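Local coordinates for protein fimbrial structural subunit (Actinomyces naeslundii, PDB 3QDH) that forms the shaft of type 2 fimbriae and, as an adhesin, mediates interactions with streptococci and host cells during oral biofilm development, at residues F44-L50 and V103-G109; L54-A59 and T78-V83; S5-Q11 and I24-S30; V62-G66 and A98-K102; D51-T55 and K110-N116. All coordinates share one frame; numbering follows the deposited sequence.

Contact 1: residues F44-L50 and V103-G109; sequences FQLRDTL and VSAVFQG
D48 and F107 meet between two facing beta sheets, a worked example of how a buried carboxylate is fitted among apolar and aromatic side chains. Their contact is CH-pi: D48 CB lies over one face of the F107 ring, 3.6 Å from the ring centroid and displaced toward the rim. D48 CG stands anti to the backbone N (chi1 -162°), which runs the carboxylate along the ring toward its CG-CB end, with the two planes 43° apart and OD2 3.8 Å from F107 CG. At the far end of the ring, L46 O sits at the edge in the ring plane, 3.8 Å from F107 CZ, and L46 CB touches that same CZ.

The remaining contacts are apolar. L46 CD1 reaches down to A105 CB at 4.1 Å, while F44 and V103 approach from opposite directions, F44 CE2 lying 3.8 Å from V103 CG1. L50 instead lays CD2 against the backbone, 3.7 Å from Q108 O.

No hydrogen bond crosses. The axes of strands 44-49 and 103-109 pass 8.6 Å apart and run 29° from parallel, as expected of opposite layers of a sandwich. D48 OD2 finds its partner elsewhere, in K8 NZ, which is covalently joined to N121. Packing against hydrocarbon and aromatic surface thus probably helps to place the carboxylate beside an isopeptide bond, consistent with the acidic residue that accompanies such bonds in Gram-positive pilins.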
# COMPACT_ATOMS: atom_id res chain seq x y z
N PHE A 44 -15.65 15.27 -13.69
CA PHE A 44 -14.78 14.11 -13.85
C PHE A 44 -14.04 13.90 -12.53
O PHE A 44 -13.26 14.75 -12.11
CB PHE A 44 -13.79 14.33 -15.03
CG PHE A 44 -12.99 13.09 -15.39
CD1 PHE A 44 -13.11 12.52 -16.66
CD2 PHE A 44 -12.12 12.53 -14.48
CE1 PHE A 44 -12.36 11.37 -17.00
CE2 PHE A 44 -11.37 11.37 -14.81
CZ PHE A 44 -11.49 10.81 -16.06
N GLN A 45 -14.29 12.77 -11.87
CA GLN A 45 -13.75 12.51 -10.55
C GLN A 45 -13.23 11.09 -10.44
O GLN A 45 -13.91 10.15 -10.86
CB GLN A 45 -14.84 12.74 -9.48
CG GLN A 45 -14.41 12.52 -8.01
CD GLN A 45 -15.59 12.68 -7.06
OE1 GLN A 45 -15.81 13.76 -6.48
NE2 GLN A 45 -16.36 11.62 -6.91
N LEU A 46 -12.03 10.93 -9.87
CA LEU A 46 -11.55 9.61 -9.47
C LEU A 46 -11.88 9.44 -7.98
O LEU A 46 -11.60 10.32 -7.16
CB LEU A 46 -10.04 9.47 -9.72
CG LEU A 46 -9.53 9.57 -11.17
CD1 LEU A 46 -8.00 9.61 -11.19
CD2 LEU A 46 -10.07 8.45 -12.07
N ARG A 47 -12.49 8.31 -7.64
CA ARG A 47 -12.99 8.06 -6.29
C ARG A 47 -12.48 6.72 -5.80
O ARG A 47 -12.38 5.78 -6.58
CB ARG A 47 -14.52 8.05 -6.29
CG ARG A 47 -15.15 7.95 -4.89
CD ARG A 47 -16.66 8.01 -4.99
NE ARG A 47 -17.14 9.36 -5.32
CZ ARG A 47 -18.43 9.69 -5.39
NH1 ARG A 47 -19.37 8.77 -5.16
NH2 ARG A 47 -18.79 10.94 -5.69
N ASP A 48 -12.17 6.64 -4.51
CA ASP A 48 -11.63 5.43 -3.92
C ASP A 48 -11.96 5.44 -2.43
O ASP A 48 -11.53 6.32 -1.69
CB ASP A 48 -10.11 5.35 -4.14
CG ASP A 48 -9.54 3.95 -3.93
OD1 ASP A 48 -9.96 3.25 -2.99
OD2 ASP A 48 -8.62 3.54 -4.69
N THR A 49 -12.75 4.46 -2.00
CA THR A 49 -12.97 4.25 -0.57
C THR A 49 -11.96 3.21 -0.12
O THR A 49 -12.04 2.05 -0.51
CB THR A 49 -14.39 3.76 -0.27
OG1 THR A 49 -15.33 4.74 -0.70
CG2 THR A 49 -14.58 3.50 1.24
N LEU A 50 -11.00 3.63 0.69
CA LEU A 50 -9.93 2.73 1.08
C LEU A 50 -10.35 1.83 2.25
O LEU A 50 -11.19 2.21 3.07
CB LEU A 50 -8.64 3.48 1.39
CG LEU A 50 -7.91 3.92 0.11
CD1 LEU A 50 -8.43 5.28 -0.37
CD2 LEU A 50 -6.43 3.97 0.32
N VAL A 103 -5.78 9.67 -17.42
CA VAL A 103 -6.01 10.49 -16.24
C VAL A 103 -5.76 9.59 -15.03
O VAL A 103 -6.38 8.52 -14.92
CB VAL A 103 -7.48 10.97 -16.16
CG1 VAL A 103 -7.64 11.95 -15.01
CG2 VAL A 103 -7.94 11.60 -17.51
N SER A 104 -4.87 10.01 -14.13
CA SER A 104 -4.45 9.13 -13.03
C SER A 104 -4.19 9.83 -11.70
O SER A 104 -4.03 11.05 -11.64
CB SER A 104 -3.22 8.31 -13.46
OG SER A 104 -2.11 9.15 -13.71
N ALA A 105 -4.17 9.04 -10.64
CA ALA A 105 -3.71 9.48 -9.34
C ALA A 105 -3.24 8.26 -8.56
O ALA A 105 -3.54 7.12 -8.93
CB ALA A 105 -4.82 10.20 -8.59
N VAL A 106 -2.50 8.50 -7.49
CA VAL A 106 -2.05 7.41 -6.62
C VAL A 106 -2.78 7.55 -5.30
O VAL A 106 -2.53 8.50 -4.54
CB VAL A 106 -0.51 7.45 -6.41
CG1 VAL A 106 -0.06 6.37 -5.42
CG2 VAL A 106 0.23 7.30 -7.74
N PHE A 107 -3.71 6.64 -5.02
CA PHE A 107 -4.40 6.63 -3.74
C PHE A 107 -3.54 5.90 -2.73
O PHE A 107 -2.80 4.98 -3.09
CB PHE A 107 -5.79 5.99 -3.88
CG PHE A 107 -6.73 6.79 -4.74
CD1 PHE A 107 -7.62 7.68 -4.16
CD2 PHE A 107 -6.68 6.68 -6.13
CE1 PHE A 107 -8.48 8.44 -4.96
CE2 PHE A 107 -7.53 7.43 -6.94
CZ PHE A 107 -8.43 8.31 -6.35
N GLN A 108 -3.64 6.29 -1.46
CA GLN A 108 -2.72 5.76 -0.46
C GLN A 108 -3.25 5.86 0.96
O GLN A 108 -4.11 6.67 1.27
CB GLN A 108 -1.36 6.46 -0.56
CG GLN A 108 -1.45 7.96 -0.43
CD GLN A 108 -0.17 8.65 -0.85
OE1 GLN A 108 0.25 8.57 -2.01
NE2 GLN A 108 0.46 9.33 0.09
N GLY A 109 -2.70 5.02 1.82
CA GLY A 109 -3.03 5.04 3.24
C GLY A 109 -1.95 4.31 4.01
O GLY A 109 -1.16 3.56 3.43

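Contact 2: residues L54-A59 and T78-V83; sequences LTAVTA and TKGQTV
V57 and V83 form the apolar part of a mixed contact at one end of the beta sandwich, where the chain turning a corner at A56 meets the hairpin that joins strands 74-79 and 82-87. V57 CG2 rests 3.6 Å from V83 CG2, and the other branch of V83 reaches further along the same strand, CG1 lying 3.8 Å from A59 CB. The two methyls of V83 therefore straddle the backbone around T58.

Polar bonds flank this patch. T78 OG1 donates to V57 O at 2.7 Å, coming in from a direction tilted out of the carbonyl plane. The same hydroxyl accepts a bond from a water that also pairs with T58 OG1, so the more accessible side of the contact is bridged by solvent. On the other strand of the corner, the Q81 side chain folds back at its second torsion (chi2 -66°), which brings NE2 to L54 O at 3.0 Å. NE2 approaches in the carbonyl plane of L54, and L54 O lies near the amide plane of Q81. NE2 is also hydrogen-bonded to L50 O, and one amide group thereby ties two successive pieces of chain to the hairpin.

The hairpin itself closes with paired backbone bonds between K79 and T82, and G80 takes a positive phi of 65°. This is the classic two-residue beta hairpin with a type II' turn.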
# COMPACT_ATOMS: atom_id res chain seq x y z
N LEU A 54 -6.36 0.94 6.45
CA LEU A 54 -5.53 2.05 5.99
C LEU A 54 -6.00 3.38 6.59
O LEU A 54 -7.18 3.71 6.56
CB LEU A 54 -5.49 2.09 4.45
CG LEU A 54 -4.98 0.82 3.75
CD1 LEU A 54 -5.15 0.87 2.21
CD2 LEU A 54 -3.52 0.53 4.11
N THR A 55 -5.05 4.12 7.15
CA THR A 55 -5.38 5.36 7.83
C THR A 55 -4.71 6.56 7.13
O THR A 55 -3.80 6.38 6.31
CB THR A 55 -4.99 5.30 9.33
OG1 THR A 55 -5.80 6.22 10.07
CG2 THR A 55 -3.52 5.60 9.55
N ALA A 56 -5.18 7.76 7.48
CA ALA A 56 -4.71 9.01 6.89
C ALA A 56 -4.76 8.93 5.35
O ALA A 56 -3.81 9.32 4.67
CB ALA A 56 -3.30 9.35 7.39
N VAL A 57 -5.87 8.43 4.83
CA VAL A 57 -6.00 8.14 3.40
C VAL A 57 -6.09 9.42 2.57
O VAL A 57 -6.70 10.40 3.00
CB VAL A 57 -7.16 7.17 3.09
CG1 VAL A 57 -6.96 5.84 3.83
CG2 VAL A 57 -8.52 7.77 3.44
N THR A 58 -5.47 9.39 1.40
CA THR A 58 -5.39 10.56 0.53
C THR A 58 -5.00 10.10 -0.88
O THR A 58 -4.97 8.89 -1.17
CB THR A 58 -4.38 11.64 1.09
OG1 THR A 58 -4.59 12.90 0.44
CG2 THR A 58 -2.92 11.18 0.94
N ALA A 59 -4.75 11.07 -1.75
CA ALA A 59 -4.26 10.81 -3.08
C ALA A 59 -3.15 11.80 -3.42
O ALA A 59 -3.21 12.96 -3.01
CB ALA A 59 -5.39 10.89 -4.10
N THR A 78 -10.62 14.12 1.35
CA THR A 78 -10.98 12.88 2.03
C THR A 78 -12.23 13.11 2.89
O THR A 78 -12.26 14.05 3.68
CB THR A 78 -9.82 12.34 2.90
OG1 THR A 78 -8.68 12.07 2.09
CG2 THR A 78 -10.24 11.06 3.64
N LYS A 79 -13.25 12.28 2.69
CA LYS A 79 -14.41 12.22 3.59
C LYS A 79 -14.50 10.80 4.14
O LYS A 79 -14.83 9.86 3.41
CB LYS A 79 -15.69 12.61 2.85
CG LYS A 79 -15.76 14.08 2.44
CD LYS A 79 -17.03 14.39 1.68
CE LYS A 79 -17.07 15.86 1.26
NZ LYS A 79 -18.48 16.31 1.06
N GLY A 80 -14.20 10.63 5.43
CA GLY A 80 -14.14 9.28 6.02
C GLY A 80 -13.01 8.49 5.39
O GLY A 80 -11.85 8.91 5.41
N GLN A 81 -13.34 7.34 4.81
CA GLN A 81 -12.35 6.53 4.09
C GLN A 81 -12.34 6.84 2.59
O GLN A 81 -11.52 6.29 1.84
CB GLN A 81 -12.59 5.03 4.32
CG GLN A 81 -12.20 4.54 5.73
CD GLN A 81 -10.72 4.63 6.00
OE1 GLN A 81 -10.28 5.50 6.75
NE2 GLN A 81 -9.93 3.75 5.39
N THR A 82 -13.23 7.73 2.15
CA THR A 82 -13.41 7.98 0.71
C THR A 82 -12.57 9.17 0.22
O THR A 82 -12.77 10.31 0.65
CB THR A 82 -14.91 8.15 0.36
OG1 THR A 82 -15.65 7.04 0.87
CG2 THR A 82 -15.11 8.23 -1.16
N VAL A 83 -11.62 8.88 -0.66
CA VAL A 83 -10.78 9.92 -1.26
C VAL A 83 -11.32 10.26 -2.65
O VAL A 83 -11.70 9.38 -3.40
CB VAL A 83 -9.31 9.45 -1.35
CG1 VAL A 83 -8.41 10.57 -1.88
CG2 VAL A 83 -8.83 8.99 0.03
O HOH W 1 -7.10 14.15 1.17

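Contact 3: residues S5-Q11 and I24-S30; sequences SVEKSIQ and IKFPVSS
P27, Q11 and K8 bury the most surface where the N-terminal segment 5-11 runs antiparallel to strand 24-30. P27 O accepts a hydrogen bond from S9 N at 2.9 Å, but proline has no N-H to return. Its CD instead lies 3.6 Å from S9 O, which is buried and has no hydrogen-bonding partner in the model. Q11 continues the pairing with its main chain, N to K25 O at 2.8 Å, while its side chain lies beside that of K25 and points the same way.

K8 goes inward. With CG opposite the backbone N (chi1 -176°) and the chain extended beyond it, the side chain passes V28 CG2, touches F26 CG with CE at 3.5 Å, and brings NZ over one face of the F26 ring, 4.1 Å from the centroid. I24 CG2 lies over the opposite face, toward its rim, and S9 O lies at the ring edge. Toward the N-terminus, E7 and S29 form a hydrogen-bonded pair and S30 OG donates to S5 O at 2.7 Å.

Because NZ is covalently linked to N121 CG, it is an amide nitrogen rather than a free ammonium group, and its contact with F26 probably lacks the pull of a full charge. The aromatic face, with D48, probably helps to fix the isopeptide.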
# COMPACT_ATOMS: atom_id res chain seq x y z
N SER A 5 -13.58 3.20 -18.67
CA SER A 5 -13.08 2.16 -17.78
C SER A 5 -12.02 2.71 -16.81
O SER A 5 -11.43 3.77 -17.05
CB SER A 5 -12.51 1.00 -18.60
OG SER A 5 -11.29 1.35 -19.21
N VAL A 6 -11.83 2.00 -15.70
CA VAL A 6 -10.86 2.39 -14.68
C VAL A 6 -9.95 1.21 -14.40
O VAL A 6 -10.42 0.08 -14.27
CB VAL A 6 -11.51 2.74 -13.32
CG1 VAL A 6 -10.62 3.72 -12.54
CG2 VAL A 6 -12.90 3.28 -13.49
N GLU A 7 -8.65 1.49 -14.30
CA GLU A 7 -7.69 0.44 -14.02
C GLU A 7 -6.99 0.74 -12.71
O GLU A 7 -6.66 1.89 -12.42
CB GLU A 7 -6.66 0.31 -15.16
CG GLU A 7 -7.23 -0.24 -16.49
CD GLU A 7 -8.20 0.72 -17.17
OE1 GLU A 7 -7.79 1.85 -17.48
OE2 GLU A 7 -9.38 0.36 -17.41
N LYS A 8 -6.77 -0.30 -11.91
CA LYS A 8 -6.09 -0.12 -10.63
C LYS A 8 -4.91 -1.08 -10.51
O LYS A 8 -4.99 -2.24 -10.95
CB LYS A 8 -7.08 -0.28 -9.46
CG LYS A 8 -6.49 -0.02 -8.09
CD LYS A 8 -7.56 0.14 -7.01
CE LYS A 8 -6.90 0.52 -5.69
NZ LYS A 8 -7.80 0.91 -4.55
N SER A 9 -3.82 -0.58 -9.92
CA SER A 9 -2.64 -1.40 -9.64
C SER A 9 -2.17 -1.16 -8.20
O SER A 9 -2.89 -0.54 -7.39
CB SER A 9 -1.52 -1.07 -10.63
OG SER A 9 -0.45 -2.01 -10.51
N ILE A 10 -0.98 -1.67 -7.89
CA ILE A 10 -0.33 -1.43 -6.60
C ILE A 10 1.17 -1.21 -6.82
O ILE A 10 1.81 -1.95 -7.56
CB ILE A 10 -0.47 -2.64 -5.61
CG1 ILE A 10 -1.91 -3.13 -5.50
CG2 ILE A 10 0.05 -2.25 -4.21
CD1 ILE A 10 -2.05 -4.49 -4.77
N GLN A 11 1.72 -0.18 -6.18
CA GLN A 11 3.16 0.04 -6.17
C GLN A 11 3.88 -1.11 -5.47
O GLN A 11 3.43 -1.57 -4.42
CB GLN A 11 3.48 1.33 -5.41
CG GLN A 11 3.82 2.52 -6.29
CD GLN A 11 4.87 3.41 -5.64
OE1 GLN A 11 4.78 3.73 -4.46
NE2 GLN A 11 5.89 3.79 -6.41
N ILE A 24 0.64 1.95 1.69
CA ILE A 24 0.39 1.21 0.46
C ILE A 24 -0.09 2.26 -0.55
O ILE A 24 -0.96 3.07 -0.23
CB ILE A 24 -0.69 0.10 0.61
CG1 ILE A 24 -0.25 -0.98 1.60
CG2 ILE A 24 -0.97 -0.55 -0.75
CD1 ILE A 24 -1.33 -2.05 1.86
N LYS A 25 0.52 2.24 -1.73
CA LYS A 25 0.18 3.16 -2.80
C LYS A 25 -0.44 2.44 -3.99
O LYS A 25 0.10 1.45 -4.50
CB LYS A 25 1.43 3.95 -3.25
CG LYS A 25 1.82 5.01 -2.24
CD LYS A 25 2.97 5.88 -2.72
CE LYS A 25 3.39 6.85 -1.63
NZ LYS A 25 4.28 7.91 -2.17
N PHE A 26 -1.60 2.95 -4.41
CA PHE A 26 -2.38 2.35 -5.49
C PHE A 26 -2.49 3.30 -6.67
O PHE A 26 -3.28 4.25 -6.62
CB PHE A 26 -3.82 2.09 -5.04
CG PHE A 26 -3.98 1.16 -3.86
CD1 PHE A 26 -3.77 -0.21 -3.99
CD2 PHE A 26 -4.43 1.65 -2.64
CE1 PHE A 26 -3.95 -1.07 -2.91
CE2 PHE A 26 -4.62 0.79 -1.54
CZ PHE A 26 -4.38 -0.57 -1.68
N PRO A 27 -1.72 3.05 -7.75
CA PRO A 27 -1.93 3.79 -9.00
C PRO A 27 -3.29 3.47 -9.62
O PRO A 27 -3.66 2.29 -9.76
CB PRO A 27 -0.77 3.31 -9.89
CG PRO A 27 0.23 2.73 -8.95
CD PRO A 27 -0.57 2.14 -7.84
N VAL A 28 -4.05 4.52 -9.93
CA VAL A 28 -5.39 4.39 -10.51
C VAL A 28 -5.40 5.22 -11.79
O VAL A 28 -4.92 6.36 -11.79
CB VAL A 28 -6.50 4.88 -9.52
CG1 VAL A 28 -7.84 5.05 -10.24
CG2 VAL A 28 -6.66 3.91 -8.34
N SER A 29 -5.92 4.67 -12.88
CA SER A 29 -5.99 5.42 -14.13
C SER A 29 -7.23 5.12 -14.99
O SER A 29 -7.78 4.02 -14.95
CB SER A 29 -4.70 5.27 -14.96
OG SER A 29 -4.60 3.99 -15.53
N SER A 30 -7.65 6.13 -15.74
CA SER A 30 -8.77 6.00 -16.67
C SER A 30 -8.40 6.70 -17.98
O SER A 30 -7.96 7.86 -17.98
CB SER A 30 -10.03 6.63 -16.05
OG SER A 30 -11.15 6.45 -16.91
O HOH W 2 -3.34 2.00 -12.85
O HOH W 3 -5.98 3.39 -17.93

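Contact 4: residues V62-G66 and A98-K102; sequences VSLEG and APGKK
E65 and K102 continue the pairing of strands 57-64 and 102-111 just past L64, with a carboxylate in place of a backbone carbonyl. The first bond is conventional, E65 N donating to K102 O at 2.9 Å. In return K102 N, which in a regular hydrogen-bonded pair would donate to E65 O, donates instead to E65 OE1, also at 2.9 Å. The E65 side chain runs out fully extended from the backbone, and OE1 receives the N-H on its anti lone pair. Both bonds are close to linear.

Around this pair the lysines touch with their hydrocarbon parts. K101 CB lies 3.6 Å from E65 O, and K102 CB is 3.7 Å from E65 OE1, whereas both ammonium groups lead away from the carboxylate without touching it; their effect on it is probably a modest, long-range one. The apolar side belongs to L64, whose CD2 packs against A98 CB at 3.9 Å.

A98 opens a type II turn ending at K101, closed by K101 N to A98 O, and this turn lies between helix 89-96 and strand 102-111. Strand 57-64 pairs with strand 102-111 through S63 and S104. L64 also rests on L69 and V103, its side chain about 7 Å from that of the zinc ligand D73, while A32 bonds to the turn at G100 and K101.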
# COMPACT_ATOMS: atom_id res chain seq x y z
N VAL A 62 -1.39 13.37 -8.98
CA VAL A 62 -2.48 13.51 -9.93
C VAL A 62 -1.87 13.91 -11.26
O VAL A 62 -1.03 14.81 -11.30
CB VAL A 62 -3.50 14.57 -9.48
CG1 VAL A 62 -4.67 14.66 -10.47
CG2 VAL A 62 -4.02 14.24 -8.08
N SER A 63 -2.25 13.22 -12.33
CA SER A 63 -1.60 13.40 -13.62
C SER A 63 -2.55 13.29 -14.81
O SER A 63 -3.55 12.58 -14.76
CB SER A 63 -0.47 12.39 -13.80
OG SER A 63 0.38 12.39 -12.65
N LEU A 64 -2.21 14.00 -15.87
CA LEU A 64 -2.83 13.79 -17.16
C LEU A 64 -1.68 13.51 -18.13
O LEU A 64 -0.83 14.38 -18.36
CB LEU A 64 -3.62 15.03 -17.61
CG LEU A 64 -4.18 14.97 -19.04
CD1 LEU A 64 -5.13 13.78 -19.27
CD2 LEU A 64 -4.87 16.30 -19.41
N GLU A 65 -1.67 12.30 -18.67
CA GLU A 65 -0.57 11.83 -19.51
C GLU A 65 -0.28 12.78 -20.68
O GLU A 65 -1.19 13.15 -21.42
CB GLU A 65 -0.90 10.44 -20.03
CG GLU A 65 0.18 9.77 -20.85
CD GLU A 65 -0.33 8.57 -21.61
OE1 GLU A 65 -1.58 8.39 -21.70
OE2 GLU A 65 0.52 7.82 -22.13
N GLY A 66 0.99 13.15 -20.82
CA GLY A 66 1.44 14.00 -21.92
C GLY A 66 1.33 15.49 -21.62
O GLY A 66 1.62 16.32 -22.48
N ALA A 98 -7.49 16.16 -24.43
CA ALA A 98 -6.52 15.06 -24.36
C ALA A 98 -7.15 13.68 -24.58
O ALA A 98 -6.94 12.77 -23.78
CB ALA A 98 -5.78 15.10 -23.02
N PRO A 99 -7.91 13.50 -25.69
CA PRO A 99 -8.56 12.20 -25.88
C PRO A 99 -7.54 11.06 -26.00
O PRO A 99 -6.48 11.25 -26.60
CB PRO A 99 -9.31 12.38 -27.20
CG PRO A 99 -8.54 13.47 -27.92
CD PRO A 99 -8.13 14.39 -26.84
N GLY A 100 -7.85 9.91 -25.41
CA GLY A 100 -6.95 8.75 -25.41
C GLY A 100 -5.81 8.79 -24.39
O GLY A 100 -5.02 7.85 -24.31
N LYS A 101 -5.71 9.88 -23.63
CA LYS A 101 -4.64 10.01 -22.65
C LYS A 101 -5.11 9.57 -21.27
O LYS A 101 -6.29 9.75 -20.92
CB LYS A 101 -4.10 11.45 -22.59
CG LYS A 101 -3.65 12.03 -23.95
CD LYS A 101 -2.39 11.35 -24.50
CE LYS A 101 -1.89 12.08 -25.75
NZ LYS A 101 -1.26 11.15 -26.73
N LYS A 102 -4.18 9.02 -20.49
CA LYS A 102 -4.53 8.56 -19.14
C LYS A 102 -4.62 9.64 -18.08
O LYS A 102 -3.69 10.43 -17.87
CB LYS A 102 -3.60 7.43 -18.69
CG LYS A 102 -3.92 6.09 -19.35
CD LYS A 102 -2.89 5.03 -18.96
CE LYS A 102 -2.95 3.84 -19.93
NZ LYS A 102 -1.68 3.06 -19.92

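Contact 5: residues D51-T55 and K110-N116; sequences DDRLT and KVTEARN
R53 reaches A114 by a bend late in its chain: chi1 of -76° sends CG alongside the backbone N, and the turn at chi3 (-75°) points the guanidinium edge toward A114. There NH1 donates to A114 O at 2.9 Å. Another edge is taken by D51 in a side-on salt bridge, NE to OD2 and NH2 to OD1, the latter at 2.8 Å, both on the syn sides but somewhat out of the carboxylate plane. D51 OD2 also accepts a hydrogen bond from R53 N, and NH2 has A118 O besides. These bonds fix the rotation of the group.

R115 lays its own guanidinium against the aliphatic R53 stem, R53 CG sitting over one face, 3.5 Å from R115 NE. E113 probably offsets the second charge through a salt bridge to R115 NE, its OE2 being met from above the carboxylate plane.

T112 grips R53 O twice, with N at 3.0 Å and with OG1 at 2.8 Å from above the carbonyl plane. Beyond it T55 and K110 exchange both backbone bonds, and L54 CD2 meets V111 CG2 at 3.8 Å.

An Asx turn at D51 inside a type I turn, D51 to L54, leads here from strand 39-49 of one sheet into strand 54-55, which pairs antiparallel with strand 102-111 of the other.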
# COMPACT_ATOMS: atom_id res chain seq x y z
N ASP A 51 -9.78 0.63 2.24
CA ASP A 51 -9.94 -0.37 3.30
C ASP A 51 -9.65 0.22 4.67
O ASP A 51 -8.67 0.95 4.85
CB ASP A 51 -8.97 -1.52 3.01
CG ASP A 51 -9.13 -2.68 3.97
OD1 ASP A 51 -9.65 -3.72 3.53
OD2 ASP A 51 -8.72 -2.57 5.13
N ASP A 52 -10.50 -0.14 5.64
CA ASP A 52 -10.43 0.36 7.03
C ASP A 52 -9.09 0.19 7.72
O ASP A 52 -8.80 0.90 8.69
CB ASP A 52 -11.51 -0.28 7.90
CG ASP A 52 -12.90 0.22 7.59
OD1 ASP A 52 -13.05 1.22 6.87
OD2 ASP A 52 -13.87 -0.39 8.10
N ARG A 53 -8.27 -0.76 7.26
CA ARG A 53 -6.94 -0.97 7.83
C ARG A 53 -5.96 0.12 7.42
O ARG A 53 -4.85 0.21 7.97
CB ARG A 53 -6.39 -2.34 7.45
CG ARG A 53 -7.01 -3.49 8.25
CD ARG A 53 -6.81 -4.81 7.54
NE ARG A 53 -7.70 -4.94 6.39
CZ ARG A 53 -7.90 -6.08 5.74
NH1 ARG A 53 -7.27 -7.19 6.11
NH2 ARG A 53 -8.74 -6.11 4.71
N LEU A 54 -6.36 0.94 6.45
CA LEU A 54 -5.53 2.05 5.99
C LEU A 54 -6.00 3.38 6.59
O LEU A 54 -7.18 3.71 6.56
CB LEU A 54 -5.49 2.09 4.45
CG LEU A 54 -4.98 0.82 3.75
CD1 LEU A 54 -5.15 0.87 2.21
CD2 LEU A 54 -3.52 0.53 4.11
N THR A 55 -5.05 4.12 7.15
CA THR A 55 -5.38 5.36 7.83
C THR A 55 -4.71 6.56 7.13
O THR A 55 -3.80 6.38 6.31
CB THR A 55 -4.99 5.30 9.33
OG1 THR A 55 -5.80 6.22 10.07
CG2 THR A 55 -3.52 5.60 9.55
N LYS A 110 -1.91 4.54 5.32
CA LYS A 110 -0.91 3.92 6.19
C LYS A 110 -1.46 2.61 6.76
O LYS A 110 -2.57 2.59 7.29
CB LYS A 110 -0.56 4.88 7.33
CG LYS A 110 0.67 4.46 8.13
CD LYS A 110 1.10 5.54 9.12
CE LYS A 110 0.53 5.29 10.51
NZ LYS A 110 1.14 6.21 11.52
N VAL A 111 -0.68 1.54 6.67
CA VAL A 111 -1.11 0.22 7.15
C VAL A 111 -1.08 0.21 8.67
O VAL A 111 -0.02 0.46 9.27
CB VAL A 111 -0.22 -0.93 6.61
CG1 VAL A 111 -0.72 -2.29 7.13
CG2 VAL A 111 -0.20 -0.94 5.11
N THR A 112 -2.22 -0.05 9.29
CA THR A 112 -2.32 -0.09 10.75
C THR A 112 -2.15 -1.51 11.30
O THR A 112 -1.58 -1.69 12.39
CB THR A 112 -3.63 0.54 11.27
OG1 THR A 112 -4.75 -0.16 10.72
CG2 THR A 112 -3.72 2.02 10.89
N GLU A 113 -2.63 -2.49 10.55
CA GLU A 113 -2.55 -3.91 10.93
C GLU A 113 -3.03 -4.83 9.81
O GLU A 113 -3.73 -4.40 8.89
CB GLU A 113 -3.36 -4.18 12.21
CG GLU A 113 -4.87 -4.03 12.04
CD GLU A 113 -5.62 -4.10 13.35
OE1 GLU A 113 -5.07 -4.63 14.34
OE2 GLU A 113 -6.77 -3.61 13.39
N ALA A 114 -2.65 -6.10 9.91
CA ALA A 114 -2.94 -7.11 8.89
C ALA A 114 -4.38 -7.63 8.90
O ALA A 114 -4.99 -7.77 7.84
CB ALA A 114 -1.96 -8.27 9.00
N ARG A 115 -4.91 -7.93 10.10
CA ARG A 115 -6.21 -8.61 10.28
C ARG A 115 -6.31 -9.91 9.47
O ARG A 115 -5.40 -10.73 9.54
CB ARG A 115 -7.39 -7.68 9.99
CG ARG A 115 -7.57 -6.57 10.99
CD ARG A 115 -8.83 -5.78 10.70
NE ARG A 115 -8.70 -4.40 11.16
CZ ARG A 115 -9.58 -3.43 10.91
NH1 ARG A 115 -10.68 -3.68 10.20
NH2 ARG A 115 -9.36 -2.21 11.38
N ASN A 116 -7.39 -10.08 8.69
CA ASN A 116 -7.57 -11.29 7.87
C ASN A 116 -6.43 -11.46 6.86
O ASN A 116 -6.25 -12.54 6.29
CB ASN A 116 -8.96 -11.35 7.20
CG ASN A 116 -9.01 -10.66 5.82
OD1 ASN A 116 -9.59 -11.21 4.87
ND2 ASN A 116 -8.44 -9.47 5.71
O HOH W 4 -13.38 -1.96 10.22

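How the contacts relate
Strand 102-111 and its extensions run through contacts 1, 4 and 5, and it pairs with strands 54-55 and 57-64 of contact 2 and 23-31 of contact 3. Contact 1 is the buried one, packing across the sandwich without a hydrogen bond. Contact 3, backbone pairing within one layer, supplies the lysine that D48 of contact 1 meets by a hydrogen bond, so these two share the isopeptide site. Contacts 2 and 5 share L54 and T55 at one end, where turns and side-chain-to-backbone bonds supplement a short strand pairing. Contact 4 lies on the surface at the zinc end, its centre about 31 Å from that of contact 5.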